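Local coordinates for phage-related conserved hypothetical protein, BB2244 (Bordetella bronchiseptica, PDB 2BDV) that is of unknown function but belongs to the SOS response associated peptidase (SRAP) family, whose studied members sense abasic sites in single-stranded DNA and link covalently to them, at residues Ile5-Ala10 with Ile95-Asp100; Pro42-Arg47 with Ala56-Gly61; Asp100-Trp105 with Tyr119-Asp124; Pro126-Gly131 with Leu169-Ala174. One frame throughout, in Å; residues are numbered along the deposited sequence.

Contact 1: Ile5-Ala10 with Ile95-Asp100; sequences IAQKSA and ILVPAD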
loop_
_atom_site.group_PDB
_atom_site.type_symbol
_atom_site.label_atom_id
_atom_site.label_comp_id
_atom_site.label_asym_id
_atom_site.label_seq_id
_atom_site.Cartn_x
_atom_site.Cartn_y
_atom_site.Cartn_z
ATOM N N ILE A 5 -7.412 -2.690 -2.228
ATOM C CA ILE A 5 -6.618 -2.532 -3.440
ATOM C C ILE A 5 -6.946 -3.648 -4.426
ATOM O O ILE A 5 -7.699 -4.578 -4.114
ATOM C CB ILE A 5 -5.094 -2.605 -3.174
ATOM C CG1 ILE A 5 -4.744 -3.960 -2.572
ATOM C CG2 ILE A 5 -4.655 -1.430 -2.320
ATOM C CD1 ILE A 5 -3.238 -4.234 -2.450
ATOM N N ALA A 6 -6.368 -3.548 -5.618
ATOM C CA ALA A 6 -6.572 -4.554 -6.648
ATOM C C ALA A 6 -5.245 -4.995 -7.260
ATOM O O ALA A 6 -4.425 -4.165 -7.645
ATOM C CB ALA A 6 -7.502 -4.011 -7.744
ATOM N N GLN A 7 -5.036 -6.310 -7.316
ATOM C CA GLN A 7 -3.842 -6.899 -7.919
ATOM C C GLN A 7 -4.341 -7.893 -8.967
ATOM O O GLN A 7 -4.534 -9.080 -8.682
ATOM C CB GLN A 7 -2.983 -7.624 -6.878
ATOM C CG GLN A 7 -2.290 -6.693 -5.887
ATOM C CD GLN A 7 -1.329 -7.423 -4.953
ATOM O OE1 GLN A 7 -1.556 -8.576 -4.587
ATOM N NE2 GLN A 7 -0.257 -6.741 -4.549
ATOM N N LYS A 8 -4.554 -7.396 -10.182
ATOM C CA LYS A 8 -5.053 -8.230 -11.267
ATOM C C LYS A 8 -4.072 -8.557 -12.392
ATOM O O LYS A 8 -4.326 -9.460 -13.189
ATOM C CB LYS A 8 -6.326 -7.614 -11.841
ATOM C CG LYS A 8 -6.336 -6.105 -11.920
ATOM C CD LYS A 8 -7.769 -5.616 -12.115
ATOM C CE LYS A 8 -7.816 -4.142 -12.464
ATOM N NZ LYS A 8 -9.215 -3.677 -12.686
ATOM N N SER A 9 -2.960 -7.835 -12.464
ATOM C CA SER A 9 -1.966 -8.106 -13.495
ATOM C C SER A 9 -1.130 -9.313 -13.116
ATOM O O SER A 9 -1.079 -9.712 -11.954
ATOM C CB SER A 9 -1.028 -6.918 -13.683
ATOM O OG SER A 9 -1.717 -5.814 -14.222
ATOM N N ALA A 10 -0.473 -9.891 -14.114
ATOM C CA ALA A 10 0.391 -11.034 -13.891
ATOM C C ALA A 10 1.529 -10.567 -12.998
ATOM O O ALA A 10 2.032 -9.456 -13.151
ATOM C CB ALA A 10 0.939 -11.534 -15.216
ATOM N N ILE A 95 9.191 -1.577 1.935
ATOM C CA ILE A 95 8.740 -2.492 0.894
ATOM C C ILE A 95 7.830 -1.764 -0.092
ATOM O O ILE A 95 7.442 -0.614 0.121
ATOM C CB ILE A 95 7.928 -3.672 1.486
ATOM C CG1 ILE A 95 6.567 -3.175 1.988
ATOM C CG2 ILE A 95 8.696 -4.309 2.639
ATOM C CD1 ILE A 95 5.520 -4.281 2.196
ATOM N N LEU A 96 7.493 -2.455 -1.170
ATOM C CA LEU A 96 6.600 -1.914 -2.170
ATOM C C LEU A 96 5.441 -2.894 -2.305
ATOM O O LEU A 96 5.627 -4.106 -2.202
ATOM C CB LEU A 96 7.318 -1.762 -3.516
ATOM C CG LEU A 96 8.475 -0.767 -3.493
ATOM C CD1 LEU A 96 9.417 -1.009 -4.652
ATOM C CD2 LEU A 96 7.906 0.653 -3.531
ATOM N N VAL A 97 4.241 -2.356 -2.503
ATOM C CA VAL A 97 3.051 -3.169 -2.690
ATOM C C VAL A 97 2.480 -2.837 -4.060
ATOM O O VAL A 97 1.890 -1.767 -4.256
ATOM C CB VAL A 97 1.957 -2.864 -1.645
ATOM C CG1 VAL A 97 0.732 -3.721 -1.934
ATOM C CG2 VAL A 97 2.468 -3.143 -0.238
ATOM N N PRO A 98 2.653 -3.741 -5.032
ATOM C CA PRO A 98 2.134 -3.498 -6.377
ATOM C C PRO A 98 0.603 -3.513 -6.403
ATOM O O PRO A 98 -0.034 -4.236 -5.631
ATOM C CB PRO A 98 2.753 -4.631 -7.186
ATOM C CG PRO A 98 2.884 -5.720 -6.192
ATOM C CD PRO A 98 3.405 -5.004 -4.983
ATOM N N ALA A 99 0.029 -2.704 -7.294
ATOM C CA ALA A 99 -1.417 -2.597 -7.433
ATOM C C ALA A 99 -1.859 -1.956 -8.750
ATOM O O ALA A 99 -1.251 -1.001 -9.241
ATOM C CB ALA A 99 -1.986 -1.800 -6.266
ATOM N N ASP A 100 -2.938 -2.485 -9.309
ATOM C CA ASP A 100 -3.482 -1.958 -10.548
ATOM C C ASP A 100 -4.365 -0.758 -10.208
ATOM O O ASP A 100 -4.647 0.090 -11.059
ATOM C CB ASP A 100 -4.263 -3.070 -11.249
ATOM C CG ASP A 100 -3.355 -4.205 -11.696
ATOM O OD1 ASP A 100 -2.776 -4.101 -12.792
ATOM O OD2 ASP A 100 -3.188 -5.188 -10.943
#

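Contact 2: Pro42-Arg47 with Ala56-Gly61; sequences PLTMHR and ARLPWG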
loop_
_atom_site.group_PDB
_atom_site.type_symbol
_atom_site.label_atom_id
_atom_site.label_comp_id
_atom_site.label_asym_id
_atom_site.label_seq_id
_atom_site.Cartn_x
_atom_site.Cartn_y
_atom_site.Cartn_z
ATOM N N PRO A 42 -1.215 -9.805 0.475
ATOM C CA PRO A 42 -1.068 -9.293 -0.890
ATOM C C PRO A 42 0.363 -9.459 -1.382
ATOM O O PRO A 42 1.287 -9.570 -0.585
ATOM C CB PRO A 42 -1.434 -7.809 -0.761
ATOM C CG PRO A 42 -2.155 -7.710 0.567
ATOM C CD PRO A 42 -1.444 -8.708 1.426
ATOM N N LEU A 43 0.539 -9.483 -2.698
ATOM C CA LEU A 43 1.872 -9.582 -3.269
ATOM C C LEU A 43 2.638 -8.330 -2.886
ATOM O O LEU A 43 2.063 -7.242 -2.830
ATOM C CB LEU A 43 1.803 -9.645 -4.788
ATOM C CG LEU A 43 1.488 -10.995 -5.418
ATOM C CD1 LEU A 43 1.202 -10.822 -6.895
ATOM C CD2 LEU A 43 2.681 -11.928 -5.193
ATOM N N THR A 44 3.928 -8.485 -2.611
ATOM C CA THR A 44 4.785 -7.347 -2.281
ATOM C C THR A 44 6.159 -7.605 -2.889
ATOM O O THR A 44 6.524 -8.748 -3.173
ATOM C CB THR A 44 4.989 -7.139 -0.738
ATOM O OG1 THR A 44 5.950 -8.078 -0.242
ATOM C CG2 THR A 44 3.683 -7.312 0.023
HETATM N N MSE A 45 6.910 -6.533 -3.094
HETATM C CA MSE A 45 8.259 -6.633 -3.626
HETATM C C MSE A 45 9.177 -5.925 -2.642
HETATM O O MSE A 45 8.832 -4.860 -2.124
HETATM C CB MSE A 45 8.330 -6.004 -5.015
HETATM C CG MSE A 45 7.466 -6.759 -6.014
HETATM SE SE MSE A 45 7.726 -6.245 -7.852
HETATM C CE MSE A 45 6.684 -4.642 -7.833
ATOM N N HIS A 46 10.334 -6.530 -2.375
ATOM C CA HIS A 46 11.285 -5.977 -1.410
ATOM C C HIS A 46 12.660 -6.647 -1.417
ATOM O O HIS A 46 12.895 -7.622 -2.127
ATOM C CB HIS A 46 10.703 -6.106 -0.003
ATOM C CG HIS A 46 10.521 -7.527 0.438
ATOM N ND1 HIS A 46 11.581 -8.369 0.701
ATOM C CD2 HIS A 46 9.398 -8.261 0.635
ATOM C CE1 HIS A 46 11.120 -9.562 1.042
ATOM N NE2 HIS A 46 9.801 -9.522 1.009
ATOM N N ARG A 47 13.551 -6.111 -0.591
ATOM C CA ARG A 47 14.903 -6.630 -0.440
ATOM C C ARG A 47 15.204 -6.665 1.060
ATOM O O ARG A 47 16.264 -6.232 1.511
ATOM C CB ARG A 47 15.892 -5.720 -1.173
ATOM C CG ARG A 47 15.516 -5.519 -2.629
ATOM C CD ARG A 47 16.454 -4.569 -3.332
ATOM N NE ARG A 47 17.826 -5.067 -3.386
ATOM C CZ ARG A 47 18.842 -4.357 -3.863
ATOM N NH1 ARG A 47 20.066 -4.863 -3.880
ATOM N NH2 ARG A 47 18.627 -3.126 -4.312
ATOM N N ALA A 56 7.141 -11.630 -2.890
ATOM C CA ALA A 56 6.495 -12.528 -1.936
ATOM C C ALA A 56 5.219 -11.936 -1.344
ATOM O O ALA A 56 4.922 -10.754 -1.522
ATOM C CB ALA A 56 7.466 -12.879 -0.811
ATOM N N ARG A 57 4.471 -12.771 -0.631
ATOM C CA ARG A 57 3.226 -12.348 -0.009
ATOM C C ARG A 57 3.427 -12.059 1.465
ATOM O O ARG A 57 3.834 -12.923 2.236
ATOM C CB ARG A 57 2.153 -13.426 -0.184
ATOM C CG ARG A 57 1.697 -13.584 -1.615
ATOM C CD ARG A 57 0.526 -14.537 -1.730
ATOM N NE ARG A 57 0.005 -14.578 -3.100
ATOM C CZ ARG A 57 -0.847 -13.693 -3.609
ATOM N NH1 ARG A 57 -1.293 -12.689 -2.867
ATOM N NH2 ARG A 57 -1.242 -13.804 -4.864
ATOM N N LEU A 58 3.139 -10.829 1.858
ATOM C CA LEU A 58 3.293 -10.431 3.249
ATOM C C LEU A 58 1.924 -10.023 3.784
ATOM O O LEU A 58 1.037 -9.638 3.017
ATOM C CB LEU A 58 4.296 -9.270 3.338
ATOM C CG LEU A 58 5.796 -9.605 3.441
ATOM C CD1 LEU A 58 6.191 -10.656 2.420
ATOM C CD2 LEU A 58 6.603 -8.334 3.252
ATOM N N PRO A 59 1.724 -10.133 5.102
ATOM C CA PRO A 59 0.462 -9.779 5.756
ATOM C C PRO A 59 0.221 -8.275 5.789
ATOM O O PRO A 59 1.074 -7.512 6.259
ATOM C CB PRO A 59 0.630 -10.329 7.172
ATOM C CG PRO A 59 1.589 -11.439 7.001
ATOM C CD PRO A 59 2.589 -10.877 6.029
ATOM N N TRP A 60 -0.944 -7.862 5.292
ATOM C CA TRP A 60 -1.335 -6.457 5.275
ATOM C C TRP A 60 -2.076 -6.163 6.578
ATOM O O TRP A 60 -3.130 -6.742 6.840
ATOM C CB TRP A 60 -2.255 -6.180 4.075
ATOM C CG TRP A 60 -2.636 -4.739 3.912
ATOM C CD1 TRP A 60 -2.033 -3.664 4.500
ATOM C CD2 TRP A 60 -3.665 -4.207 3.070
ATOM N NE1 TRP A 60 -2.616 -2.501 4.076
ATOM C CE2 TRP A 60 -3.622 -2.804 3.195
ATOM C CE3 TRP A 60 -4.622 -4.779 2.216
ATOM C CZ2 TRP A 60 -4.499 -1.957 2.501
ATOM C CZ3 TRP A 60 -5.492 -3.949 1.527
ATOM C CH2 TRP A 60 -5.426 -2.546 1.672
ATOM N N GLY A 61 -1.518 -5.278 7.397
ATOM C CA GLY A 61 -2.141 -4.938 8.666
ATOM C C GLY A 61 -1.161 -5.101 9.814
ATOM O O GLY A 61 -0.875 -6.224 10.237
#

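Contact 3: Asp100-Trp105 with Tyr119-Asp124; sequences DGWYEW and YYIHGD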
loop_
_atom_site.group_PDB
_atom_site.type_symbol
_atom_site.label_atom_id
_atom_site.label_comp_id
_atom_site.label_asym_id
_atom_site.label_seq_id
_atom_site.Cartn_x
_atom_site.Cartn_y
_atom_site.Cartn_z
ATOM N N ASP A 100 -2.938 -2.485 -9.309
ATOM C CA ASP A 100 -3.482 -1.958 -10.548
ATOM C C ASP A 100 -4.365 -0.758 -10.208
ATOM O O ASP A 100 -4.647 0.090 -11.059
ATOM C CB ASP A 100 -4.263 -3.070 -11.249
ATOM C CG ASP A 100 -3.355 -4.205 -11.696
ATOM O OD1 ASP A 100 -2.776 -4.101 -12.792
ATOM O OD2 ASP A 100 -3.188 -5.188 -10.943
ATOM N N GLY A 101 -4.772 -0.693 -8.943
ATOM C CA GLY A 101 -5.615 0.394 -8.461
ATOM C C GLY A 101 -6.116 0.158 -7.038
ATOM O O GLY A 101 -5.753 -0.832 -6.397
ATOM N N TRP A 102 -6.950 1.061 -6.528
ATOM C CA TRP A 102 -7.477 0.911 -5.177
ATOM C C TRP A 102 -8.902 1.457 -5.108
ATOM O O TRP A 102 -9.383 2.095 -6.052
ATOM C CB TRP A 102 -6.563 1.623 -4.155
ATOM C CG TRP A 102 -6.578 3.139 -4.206
ATOM C CD1 TRP A 102 -7.326 3.976 -3.433
ATOM C CD2 TRP A 102 -5.829 3.982 -5.095
ATOM N NE1 TRP A 102 -7.096 5.287 -3.780
ATOM C CE2 TRP A 102 -6.180 5.322 -4.798
ATOM C CE3 TRP A 102 -4.895 3.737 -6.116
ATOM C CZ2 TRP A 102 -5.634 6.415 -5.480
ATOM C CZ3 TRP A 102 -4.351 4.825 -6.797
ATOM C CH2 TRP A 102 -4.725 6.149 -6.472
ATOM N N TYR A 103 -9.584 1.199 -3.996
ATOM C CA TYR A 103 -10.950 1.667 -3.851
ATOM C C TYR A 103 -11.147 2.666 -2.723
ATOM O O TYR A 103 -10.490 2.588 -1.691
ATOM C CB TYR A 103 -11.894 0.496 -3.602
ATOM C CG TYR A 103 -11.802 -0.630 -4.602
ATOM C CD1 TYR A 103 -10.817 -1.614 -4.488
ATOM C CD2 TYR A 103 -12.720 -0.733 -5.641
ATOM C CE1 TYR A 103 -10.756 -2.674 -5.380
ATOM C CE2 TYR A 103 -12.668 -1.786 -6.539
ATOM C CZ TYR A 103 -11.685 -2.755 -6.403
ATOM O OH TYR A 103 -11.648 -3.804 -7.291
ATOM N N GLU A 104 -12.065 3.603 -2.944
ATOM C CA GLU A 104 -12.444 4.606 -1.955
ATOM C C GLU A 104 -13.968 4.724 -2.045
ATOM O O GLU A 104 -14.531 4.708 -3.136
ATOM C CB GLU A 104 -11.816 5.970 -2.262
ATOM C CG GLU A 104 -10.303 6.008 -2.183
ATOM C CD GLU A 104 -9.748 7.365 -2.541
ATOM O OE1 GLU A 104 -8.513 7.497 -2.674
ATOM O OE2 GLU A 104 -10.553 8.306 -2.687
ATOM N N TRP A 105 -14.625 4.841 -0.899
ATOM C CA TRP A 105 -16.072 4.963 -0.855
ATOM C C TRP A 105 -16.486 6.419 -0.656
ATOM O O TRP A 105 -16.017 7.104 0.260
ATOM C CB TRP A 105 -16.630 4.092 0.270
ATOM C CG TRP A 105 -16.595 2.623 -0.043
ATOM C CD1 TRP A 105 -17.665 1.815 -0.355
ATOM C CD2 TRP A 105 -15.438 1.786 -0.095
ATOM N NE1 TRP A 105 -17.238 0.530 -0.595
ATOM C CE2 TRP A 105 -15.877 0.482 -0.442
ATOM C CE3 TRP A 105 -14.067 2.006 0.118
ATOM C CZ2 TRP A 105 -14.994 -0.595 -0.580
ATOM C CZ3 TRP A 105 -13.186 0.928 -0.021
ATOM C CH2 TRP A 105 -13.658 -0.354 -0.366
ATOM N N TYR A 119 -15.711 3.603 -5.470
ATOM C CA TYR A 119 -15.058 4.012 -6.714
ATOM C C TYR A 119 -13.757 3.231 -6.892
ATOM O O TYR A 119 -13.121 2.833 -5.910
ATOM C CB TYR A 119 -14.720 5.514 -6.701
ATOM C CG TYR A 119 -15.886 6.427 -6.985
ATOM C CD1 TYR A 119 -16.809 6.744 -5.988
ATOM C CD2 TYR A 119 -16.100 6.935 -8.265
ATOM C CE1 TYR A 119 -17.921 7.538 -6.256
ATOM C CE2 TYR A 119 -17.208 7.731 -8.546
ATOM C CZ TYR A 119 -18.117 8.025 -7.537
ATOM O OH TYR A 119 -19.238 8.780 -7.820
ATOM N N TYR A 120 -13.366 2.997 -8.140
ATOM C CA TYR A 120 -12.109 2.302 -8.418
ATOM C C TYR A 120 -11.175 3.339 -9.064
ATOM O O TYR A 120 -11.555 3.978 -10.040
ATOM C CB TYR A 120 -12.331 1.120 -9.382
ATOM C CG TYR A 120 -11.041 0.430 -9.790
ATOM C CD1 TYR A 120 -10.227 -0.174 -8.837
ATOM C CD2 TYR A 120 -10.630 0.398 -11.120
ATOM C CE1 TYR A 120 -9.043 -0.790 -9.189
ATOM C CE2 TYR A 120 -9.436 -0.221 -11.493
ATOM C CZ TYR A 120 -8.646 -0.816 -10.514
ATOM O OH TYR A 120 -7.460 -1.445 -10.841
ATOM N N ILE A 121 -9.978 3.513 -8.498
ATOM C CA ILE A 121 -8.986 4.479 -8.996
ATOM C C ILE A 121 -7.786 3.737 -9.571
ATOM O O ILE A 121 -7.317 2.769 -8.979
ATOM C CB ILE A 121 -8.421 5.414 -7.868
ATOM C CG1 ILE A 121 -9.541 6.155 -7.145
ATOM C CG2 ILE A 121 -7.521 6.472 -8.466
ATOM C CD1 ILE A 121 -10.259 5.349 -6.124
ATOM N N HIS A 122 -7.275 4.189 -10.715
ATOM C CA HIS A 122 -6.117 3.524 -11.318
ATOM C C HIS A 122 -5.293 4.446 -12.216
ATOM O O HIS A 122 -5.653 5.599 -12.451
ATOM C CB HIS A 122 -6.587 2.314 -12.125
ATOM C CG HIS A 122 -7.357 2.683 -13.351
ATOM N ND1 HIS A 122 -6.752 3.168 -14.490
ATOM C CD2 HIS A 122 -8.689 2.709 -13.592
ATOM C CE1 HIS A 122 -7.678 3.480 -15.379
ATOM N NE2 HIS A 122 -8.861 3.211 -14.859
ATOM N N GLY A 123 -4.178 3.917 -12.704
ATOM C CA GLY A 123 -3.307 4.666 -13.587
ATOM C C GLY A 123 -3.257 3.978 -14.944
ATOM O O GLY A 123 -4.138 3.185 -15.271
ATOM N N ASP A 124 -2.223 4.282 -15.727
ATOM C CA ASP A 124 -2.045 3.706 -17.054
ATOM C C ASP A 124 -1.179 2.450 -16.995
ATOM O O ASP A 124 -0.912 1.821 -18.014
ATOM C CB ASP A 124 -1.412 4.746 -17.977
ATOM C CG ASP A 124 -2.308 5.959 -18.181
ATOM O OD1 ASP A 124 -1.786 7.078 -18.384
ATOM O OD2 ASP A 124 -3.546 5.789 -18.148
#

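Contact 4: Pro126-Gly131 with Leu169-Ala174; sequences PLLFAG and LPPELA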
loop_
_atom_site.group_PDB
_atom_site.type_symbol
_atom_site.label_atom_id
_atom_site.label_comp_id
_atom_site.label_asym_id
_atom_site.label_seq_id
_atom_site.Cartn_x
_atom_site.Cartn_y
_atom_site.Cartn_z
ATOM N N PRO A 126 0.623 -0.629 -13.754
ATOM C CA PRO A 126 0.716 -1.067 -12.357
ATOM C C PRO A 126 1.376 -0.013 -11.478
ATOM O O PRO A 126 2.368 0.600 -11.868
ATOM C CB PRO A 126 1.545 -2.344 -12.456
ATOM C CG PRO A 126 1.088 -2.913 -13.763
ATOM C CD PRO A 126 1.081 -1.696 -14.665
ATOM N N LEU A 127 0.826 0.187 -10.288
ATOM C CA LEU A 127 1.344 1.181 -9.366
ATOM C C LEU A 127 2.279 0.557 -8.331
ATOM O O LEU A 127 2.130 -0.609 -7.968
ATOM C CB LEU A 127 0.174 1.866 -8.664
ATOM C CG LEU A 127 -1.030 2.158 -9.567
ATOM C CD1 LEU A 127 -2.163 2.658 -8.696
ATOM C CD2 LEU A 127 -0.681 3.183 -10.648
ATOM N N LEU A 128 3.245 1.335 -7.855
ATOM C CA LEU A 128 4.174 0.830 -6.855
ATOM C C LEU A 128 3.958 1.601 -5.559
ATOM O O LEU A 128 4.567 2.655 -5.352
ATOM C CB LEU A 128 5.624 0.985 -7.353
ATOM C CG LEU A 128 5.922 0.411 -8.750
ATOM C CD1 LEU A 128 7.376 0.687 -9.127
ATOM C CD2 LEU A 128 5.644 -1.076 -8.792
ATOM N N PHE A 129 3.083 1.083 -4.691
ATOM C CA PHE A 129 2.799 1.758 -3.421
ATOM C C PHE A 129 3.943 1.546 -2.449
ATOM O O PHE A 129 4.446 0.439 -2.306
ATOM C CB PHE A 129 1.495 1.254 -2.751
ATOM C CG PHE A 129 0.238 1.506 -3.551
ATOM C CD1 PHE A 129 0.221 2.427 -4.592
ATOM C CD2 PHE A 129 -0.929 0.795 -3.267
ATOM C CE1 PHE A 129 -0.930 2.628 -5.344
ATOM C CE2 PHE A 129 -2.078 0.993 -4.012
ATOM C CZ PHE A 129 -2.081 1.910 -5.052
ATOM N N ALA A 130 4.353 2.624 -1.792
ATOM C CA ALA A 130 5.416 2.567 -0.801
ATOM C C ALA A 130 4.792 1.965 0.457
ATOM O O ALA A 130 3.648 2.272 0.800
ATOM C CB ALA A 130 5.931 3.965 -0.512
ATOM N N GLY A 131 5.540 1.104 1.139
ATOM C CA GLY A 131 5.019 0.484 2.344
ATOM C C GLY A 131 6.073 0.202 3.394
ATOM O O GLY A 131 7.268 0.234 3.115
ATOM N N LEU A 169 4.959 5.528 -6.171
ATOM C CA LEU A 169 6.261 6.008 -6.596
ATOM C C LEU A 169 6.644 5.615 -8.019
ATOM O O LEU A 169 6.228 4.578 -8.526
ATOM C CB LEU A 169 7.341 5.476 -5.651
ATOM C CG LEU A 169 7.267 5.745 -4.145
ATOM C CD1 LEU A 169 8.284 4.855 -3.462
ATOM C CD2 LEU A 169 7.532 7.218 -3.833
ATOM N N PRO A 170 7.447 6.459 -8.686
ATOM C CA PRO A 170 7.884 6.149 -10.053
ATOM C C PRO A 170 8.845 4.958 -9.910
ATOM O O PRO A 170 9.445 4.763 -8.848
ATOM C CB PRO A 170 8.626 7.418 -10.484
ATOM C CG PRO A 170 8.018 8.499 -9.632
ATOM C CD PRO A 170 7.858 7.819 -8.296
ATOM N N PRO A 171 8.997 4.145 -10.963
ATOM C CA PRO A 171 9.899 2.991 -10.884
ATOM C C PRO A 171 11.312 3.331 -10.390
ATOM O O PRO A 171 11.902 2.587 -9.597
ATOM C CB PRO A 171 9.892 2.454 -12.307
ATOM C CG PRO A 171 8.488 2.737 -12.753
ATOM C CD PRO A 171 8.209 4.128 -12.207
ATOM N N GLU A 172 11.855 4.450 -10.863
ATOM C CA GLU A 172 13.196 4.875 -10.468
ATOM C C GLU A 172 13.287 5.097 -8.953
ATOM O O GLU A 172 14.211 4.616 -8.302
ATOM C CB GLU A 172 13.596 6.184 -11.177
ATOM C CG GLU A 172 13.675 6.160 -12.720
ATOM C CD GLU A 172 12.398 6.642 -13.406
ATOM O OE1 GLU A 172 12.491 7.202 -14.522
ATOM O OE2 GLU A 172 11.299 6.457 -12.836
ATOM N N LEU A 173 12.332 5.844 -8.410
ATOM C CA LEU A 173 12.308 6.152 -6.987
ATOM C C LEU A 173 11.927 4.925 -6.168
ATOM O O LEU A 173 12.360 4.760 -5.028
ATOM C CB LEU A 173 11.331 7.302 -6.717
ATOM C CG LEU A 173 11.705 8.653 -7.332
ATOM C CD1 LEU A 173 10.650 9.706 -7.011
ATOM C CD2 LEU A 173 13.057 9.087 -6.781
ATOM N N ALA A 174 11.120 4.065 -6.770
ATOM C CA ALA A 174 10.668 2.846 -6.126
ATOM C C ALA A 174 11.865 1.936 -5.856
ATOM O O ALA A 174 11.944 1.301 -4.803
ATOM C CB ALA A 174 9.654 2.138 -7.016
HETATM O O HOH W 1 3.875 3.866 -9.142
#

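Contact 1: Ile5-Ala10 with Ile95-Asp100
Gln7 and Ala99 have the nearest pair of CA atoms, 5.0 Å apart. Strands 5-7 and 95-99 cross there at 77° rather than running side by side. One backbone bond joins the segments, from Asp100 N to Ala6 O (2.8 Å). The Gln7 side chain leaves its backbone away from 95-100, and its carboxamide then comes back to the other strand. Gln7 NE2 donates to Pro98 O at 2.7 Å. The bond is nearly straight (171°), and the acceptor lies in the amide plane. NE2 also donates to Leu43 O, so two carbonyls fix the rotation of the amide. The crossing lies where two sheets meet: 5-7 edges an antiparallel sheet, 95-99 edges a mixed one, and the chain turns a corner at Asp100 to pass between them. The Asp100 carboxylate grips the turn after strand 5-7. Asp100 OD2 accepts from Lys8 N (2.7 Å) and Ser9 N (3.1 Å), both on the same face of the carboxylate plane, and also bonds Tyr14 OH. Ser9 OG donates to OD1, although the modelled spacing is doubtfully short. Deeper in, Ile5 CD1 rests 4.0 Å from Val97 CG1, the side chains crossing at about a right angle.

Contact 2: Pro42-Arg47 with Ala56-Gly61
Leu43 with Arg57 and Thr44 with Ala56 form an antiparallel beta hairpin, the first a non-hydrogen-bonded and the second a hydrogen-bonded pair. Thr44 N donates to Ala56 O at 2.7 Å, and Ala56 N returns a bond to Thr44 O at 3.0 Å. Ala56 O has a second donor. Thr44 OG1, turned between its own backbone N and carbonyl carbon (chi1 78°), reaches Ala56 O at 3.1 Å from above the carbonyl plane. One residue thus holds this oxygen with both backbone and side chain. The Leu58 methyls lie against the same Thr44 hydroxyl; Leu58 CD2 also comes 3.8 Å from His46 CD2, at an oblique angle to the imidazole. The polar end of His46 is engaged elsewhere, by Leu48 N. On the face with Leu43 and Arg57, Leu43 CG sits over one face of the guanidinium, toward its rim, 4.0 Å from Arg57 CZ. The NH1 of that group bonds Arg41 O, which anchors it beside the hairpin. Beyond the paired residues, Pro42 CD packs 3.8 Å from Trp60 CB and the two side chains cross at about a right angle. Strand 147-151 brings Phe147 against Pro42, Thr44 and Leu58, and its ring stacks with that of Trp60. Strand 94-99 presents Ile95 to Thr44 and His46, while helix 11-18 packs on Met45.

Contact 3: Asp100-Trp105 with Tyr119-Asp124
Asp100 O lies 3.1 Å from His122 CB, in a contact that belongs to the hairpin of strands 101-107 and 116-123. These are the two central strands of a four-stranded antiparallel sheet. Gly101 follows, and with no side chain there the Tyr120 ring can lie close to the backbone, Tyr120 CE1 being 3.7 Å from Gly101 CA. Trp102 pairs with Ile121 through two backbone bonds, the straighter from Ile121 N to Trp102 O (173°). Its indole stands between the backbone N and carbonyl carbon (chi1 70°), which lays the ring alongside the partner strand. Ile121 then covers one indole face. Ile121 CG2 makes a CH-pi contact 3.8 Å from the centroid of the Trp102 six-membered ring. Tyr103 comes next, on the face shared with Tyr120. The two rings meet obliquely with planes at 47°, and Tyr120 CD1 sits over the Tyr103 face, toward its rim. Tyr103 OH bonds Tyr34 O. Glu104 turns back to the indole-bearing face, where Glu104 OE1 accepts from Trp102 NE1 at 2.8 Å, in the plane of the indole. That carboxylate also takes backbone N-H groups of Met158, Val159 and Asp160, so the indole is tied to the chain there. Across the strands, Tyr119 N donates to Glu104 O at 2.8 Å.

Contact 4: Pro126-Gly131 with Leu169-Ala174
Strand 126-133, an inner strand of the mixed sheet, meets the loop before helix 171-178 and the helix's first turn. The backbone of Leu128 engages that of Leu169 at two points. Leu169 N donates to Leu128 O at 3.0 Å, with the donor tilted 31° from the carbonyl plane. The second link runs through a water. The water accepts from Leu128 N at 2.9 Å and donates to Leu169 O across a shorter gap. Both polar backbone atoms of buried Leu128 are therefore used toward the same residue. The Leu128 side chain points at the helix start. Leu128 CD1 does the touching, 3.8 Å from Pro171 CA and 3.4 Å from Ala174 CB, the latter closer than usual for carbon atoms. Ala130 CB meets Leu169 CD1 at 3.9 Å. Helix 184-191 packs on both of these residues, while helix 11-18 covers Pro171 and Ala174. The helix itself opens with Pro170 at the N-cap, and Ala174 N bonds Pro170 O at 2.8 Å to close the first turn. Pro171 follows in that turn, where proline is readily accommodated because N-H groups there have no partner within the helix. The whole is helix-on-sheet packing of an alpha-beta fold.

All four contacts are largely buried, though contacts 1, 2 and 3 each have a partly exposed portion, and contact 4 has one at Pro171. Contacts 1 and 3 share Asp100 and the antiparallel sheet, while contacts 1 and 4 share the mixed sheet, where Ala99 O lies 2.6 Å from Leu127 N. Contact 2 reaches contact 1 at strand 94-99 and at Gln7, and only brushes contact 4, through Met45. Its centre lies about 19 Å from that of contact 3, without touch. Contacts 2 and 3 are hairpins held by paired backbone bonds, contact 3 with more aromatic cover. Contact 1 joins two sheets mainly by side-chain polar bonds, and contact 4 seats a helix by methyl packing, one direct backbone bond and a water.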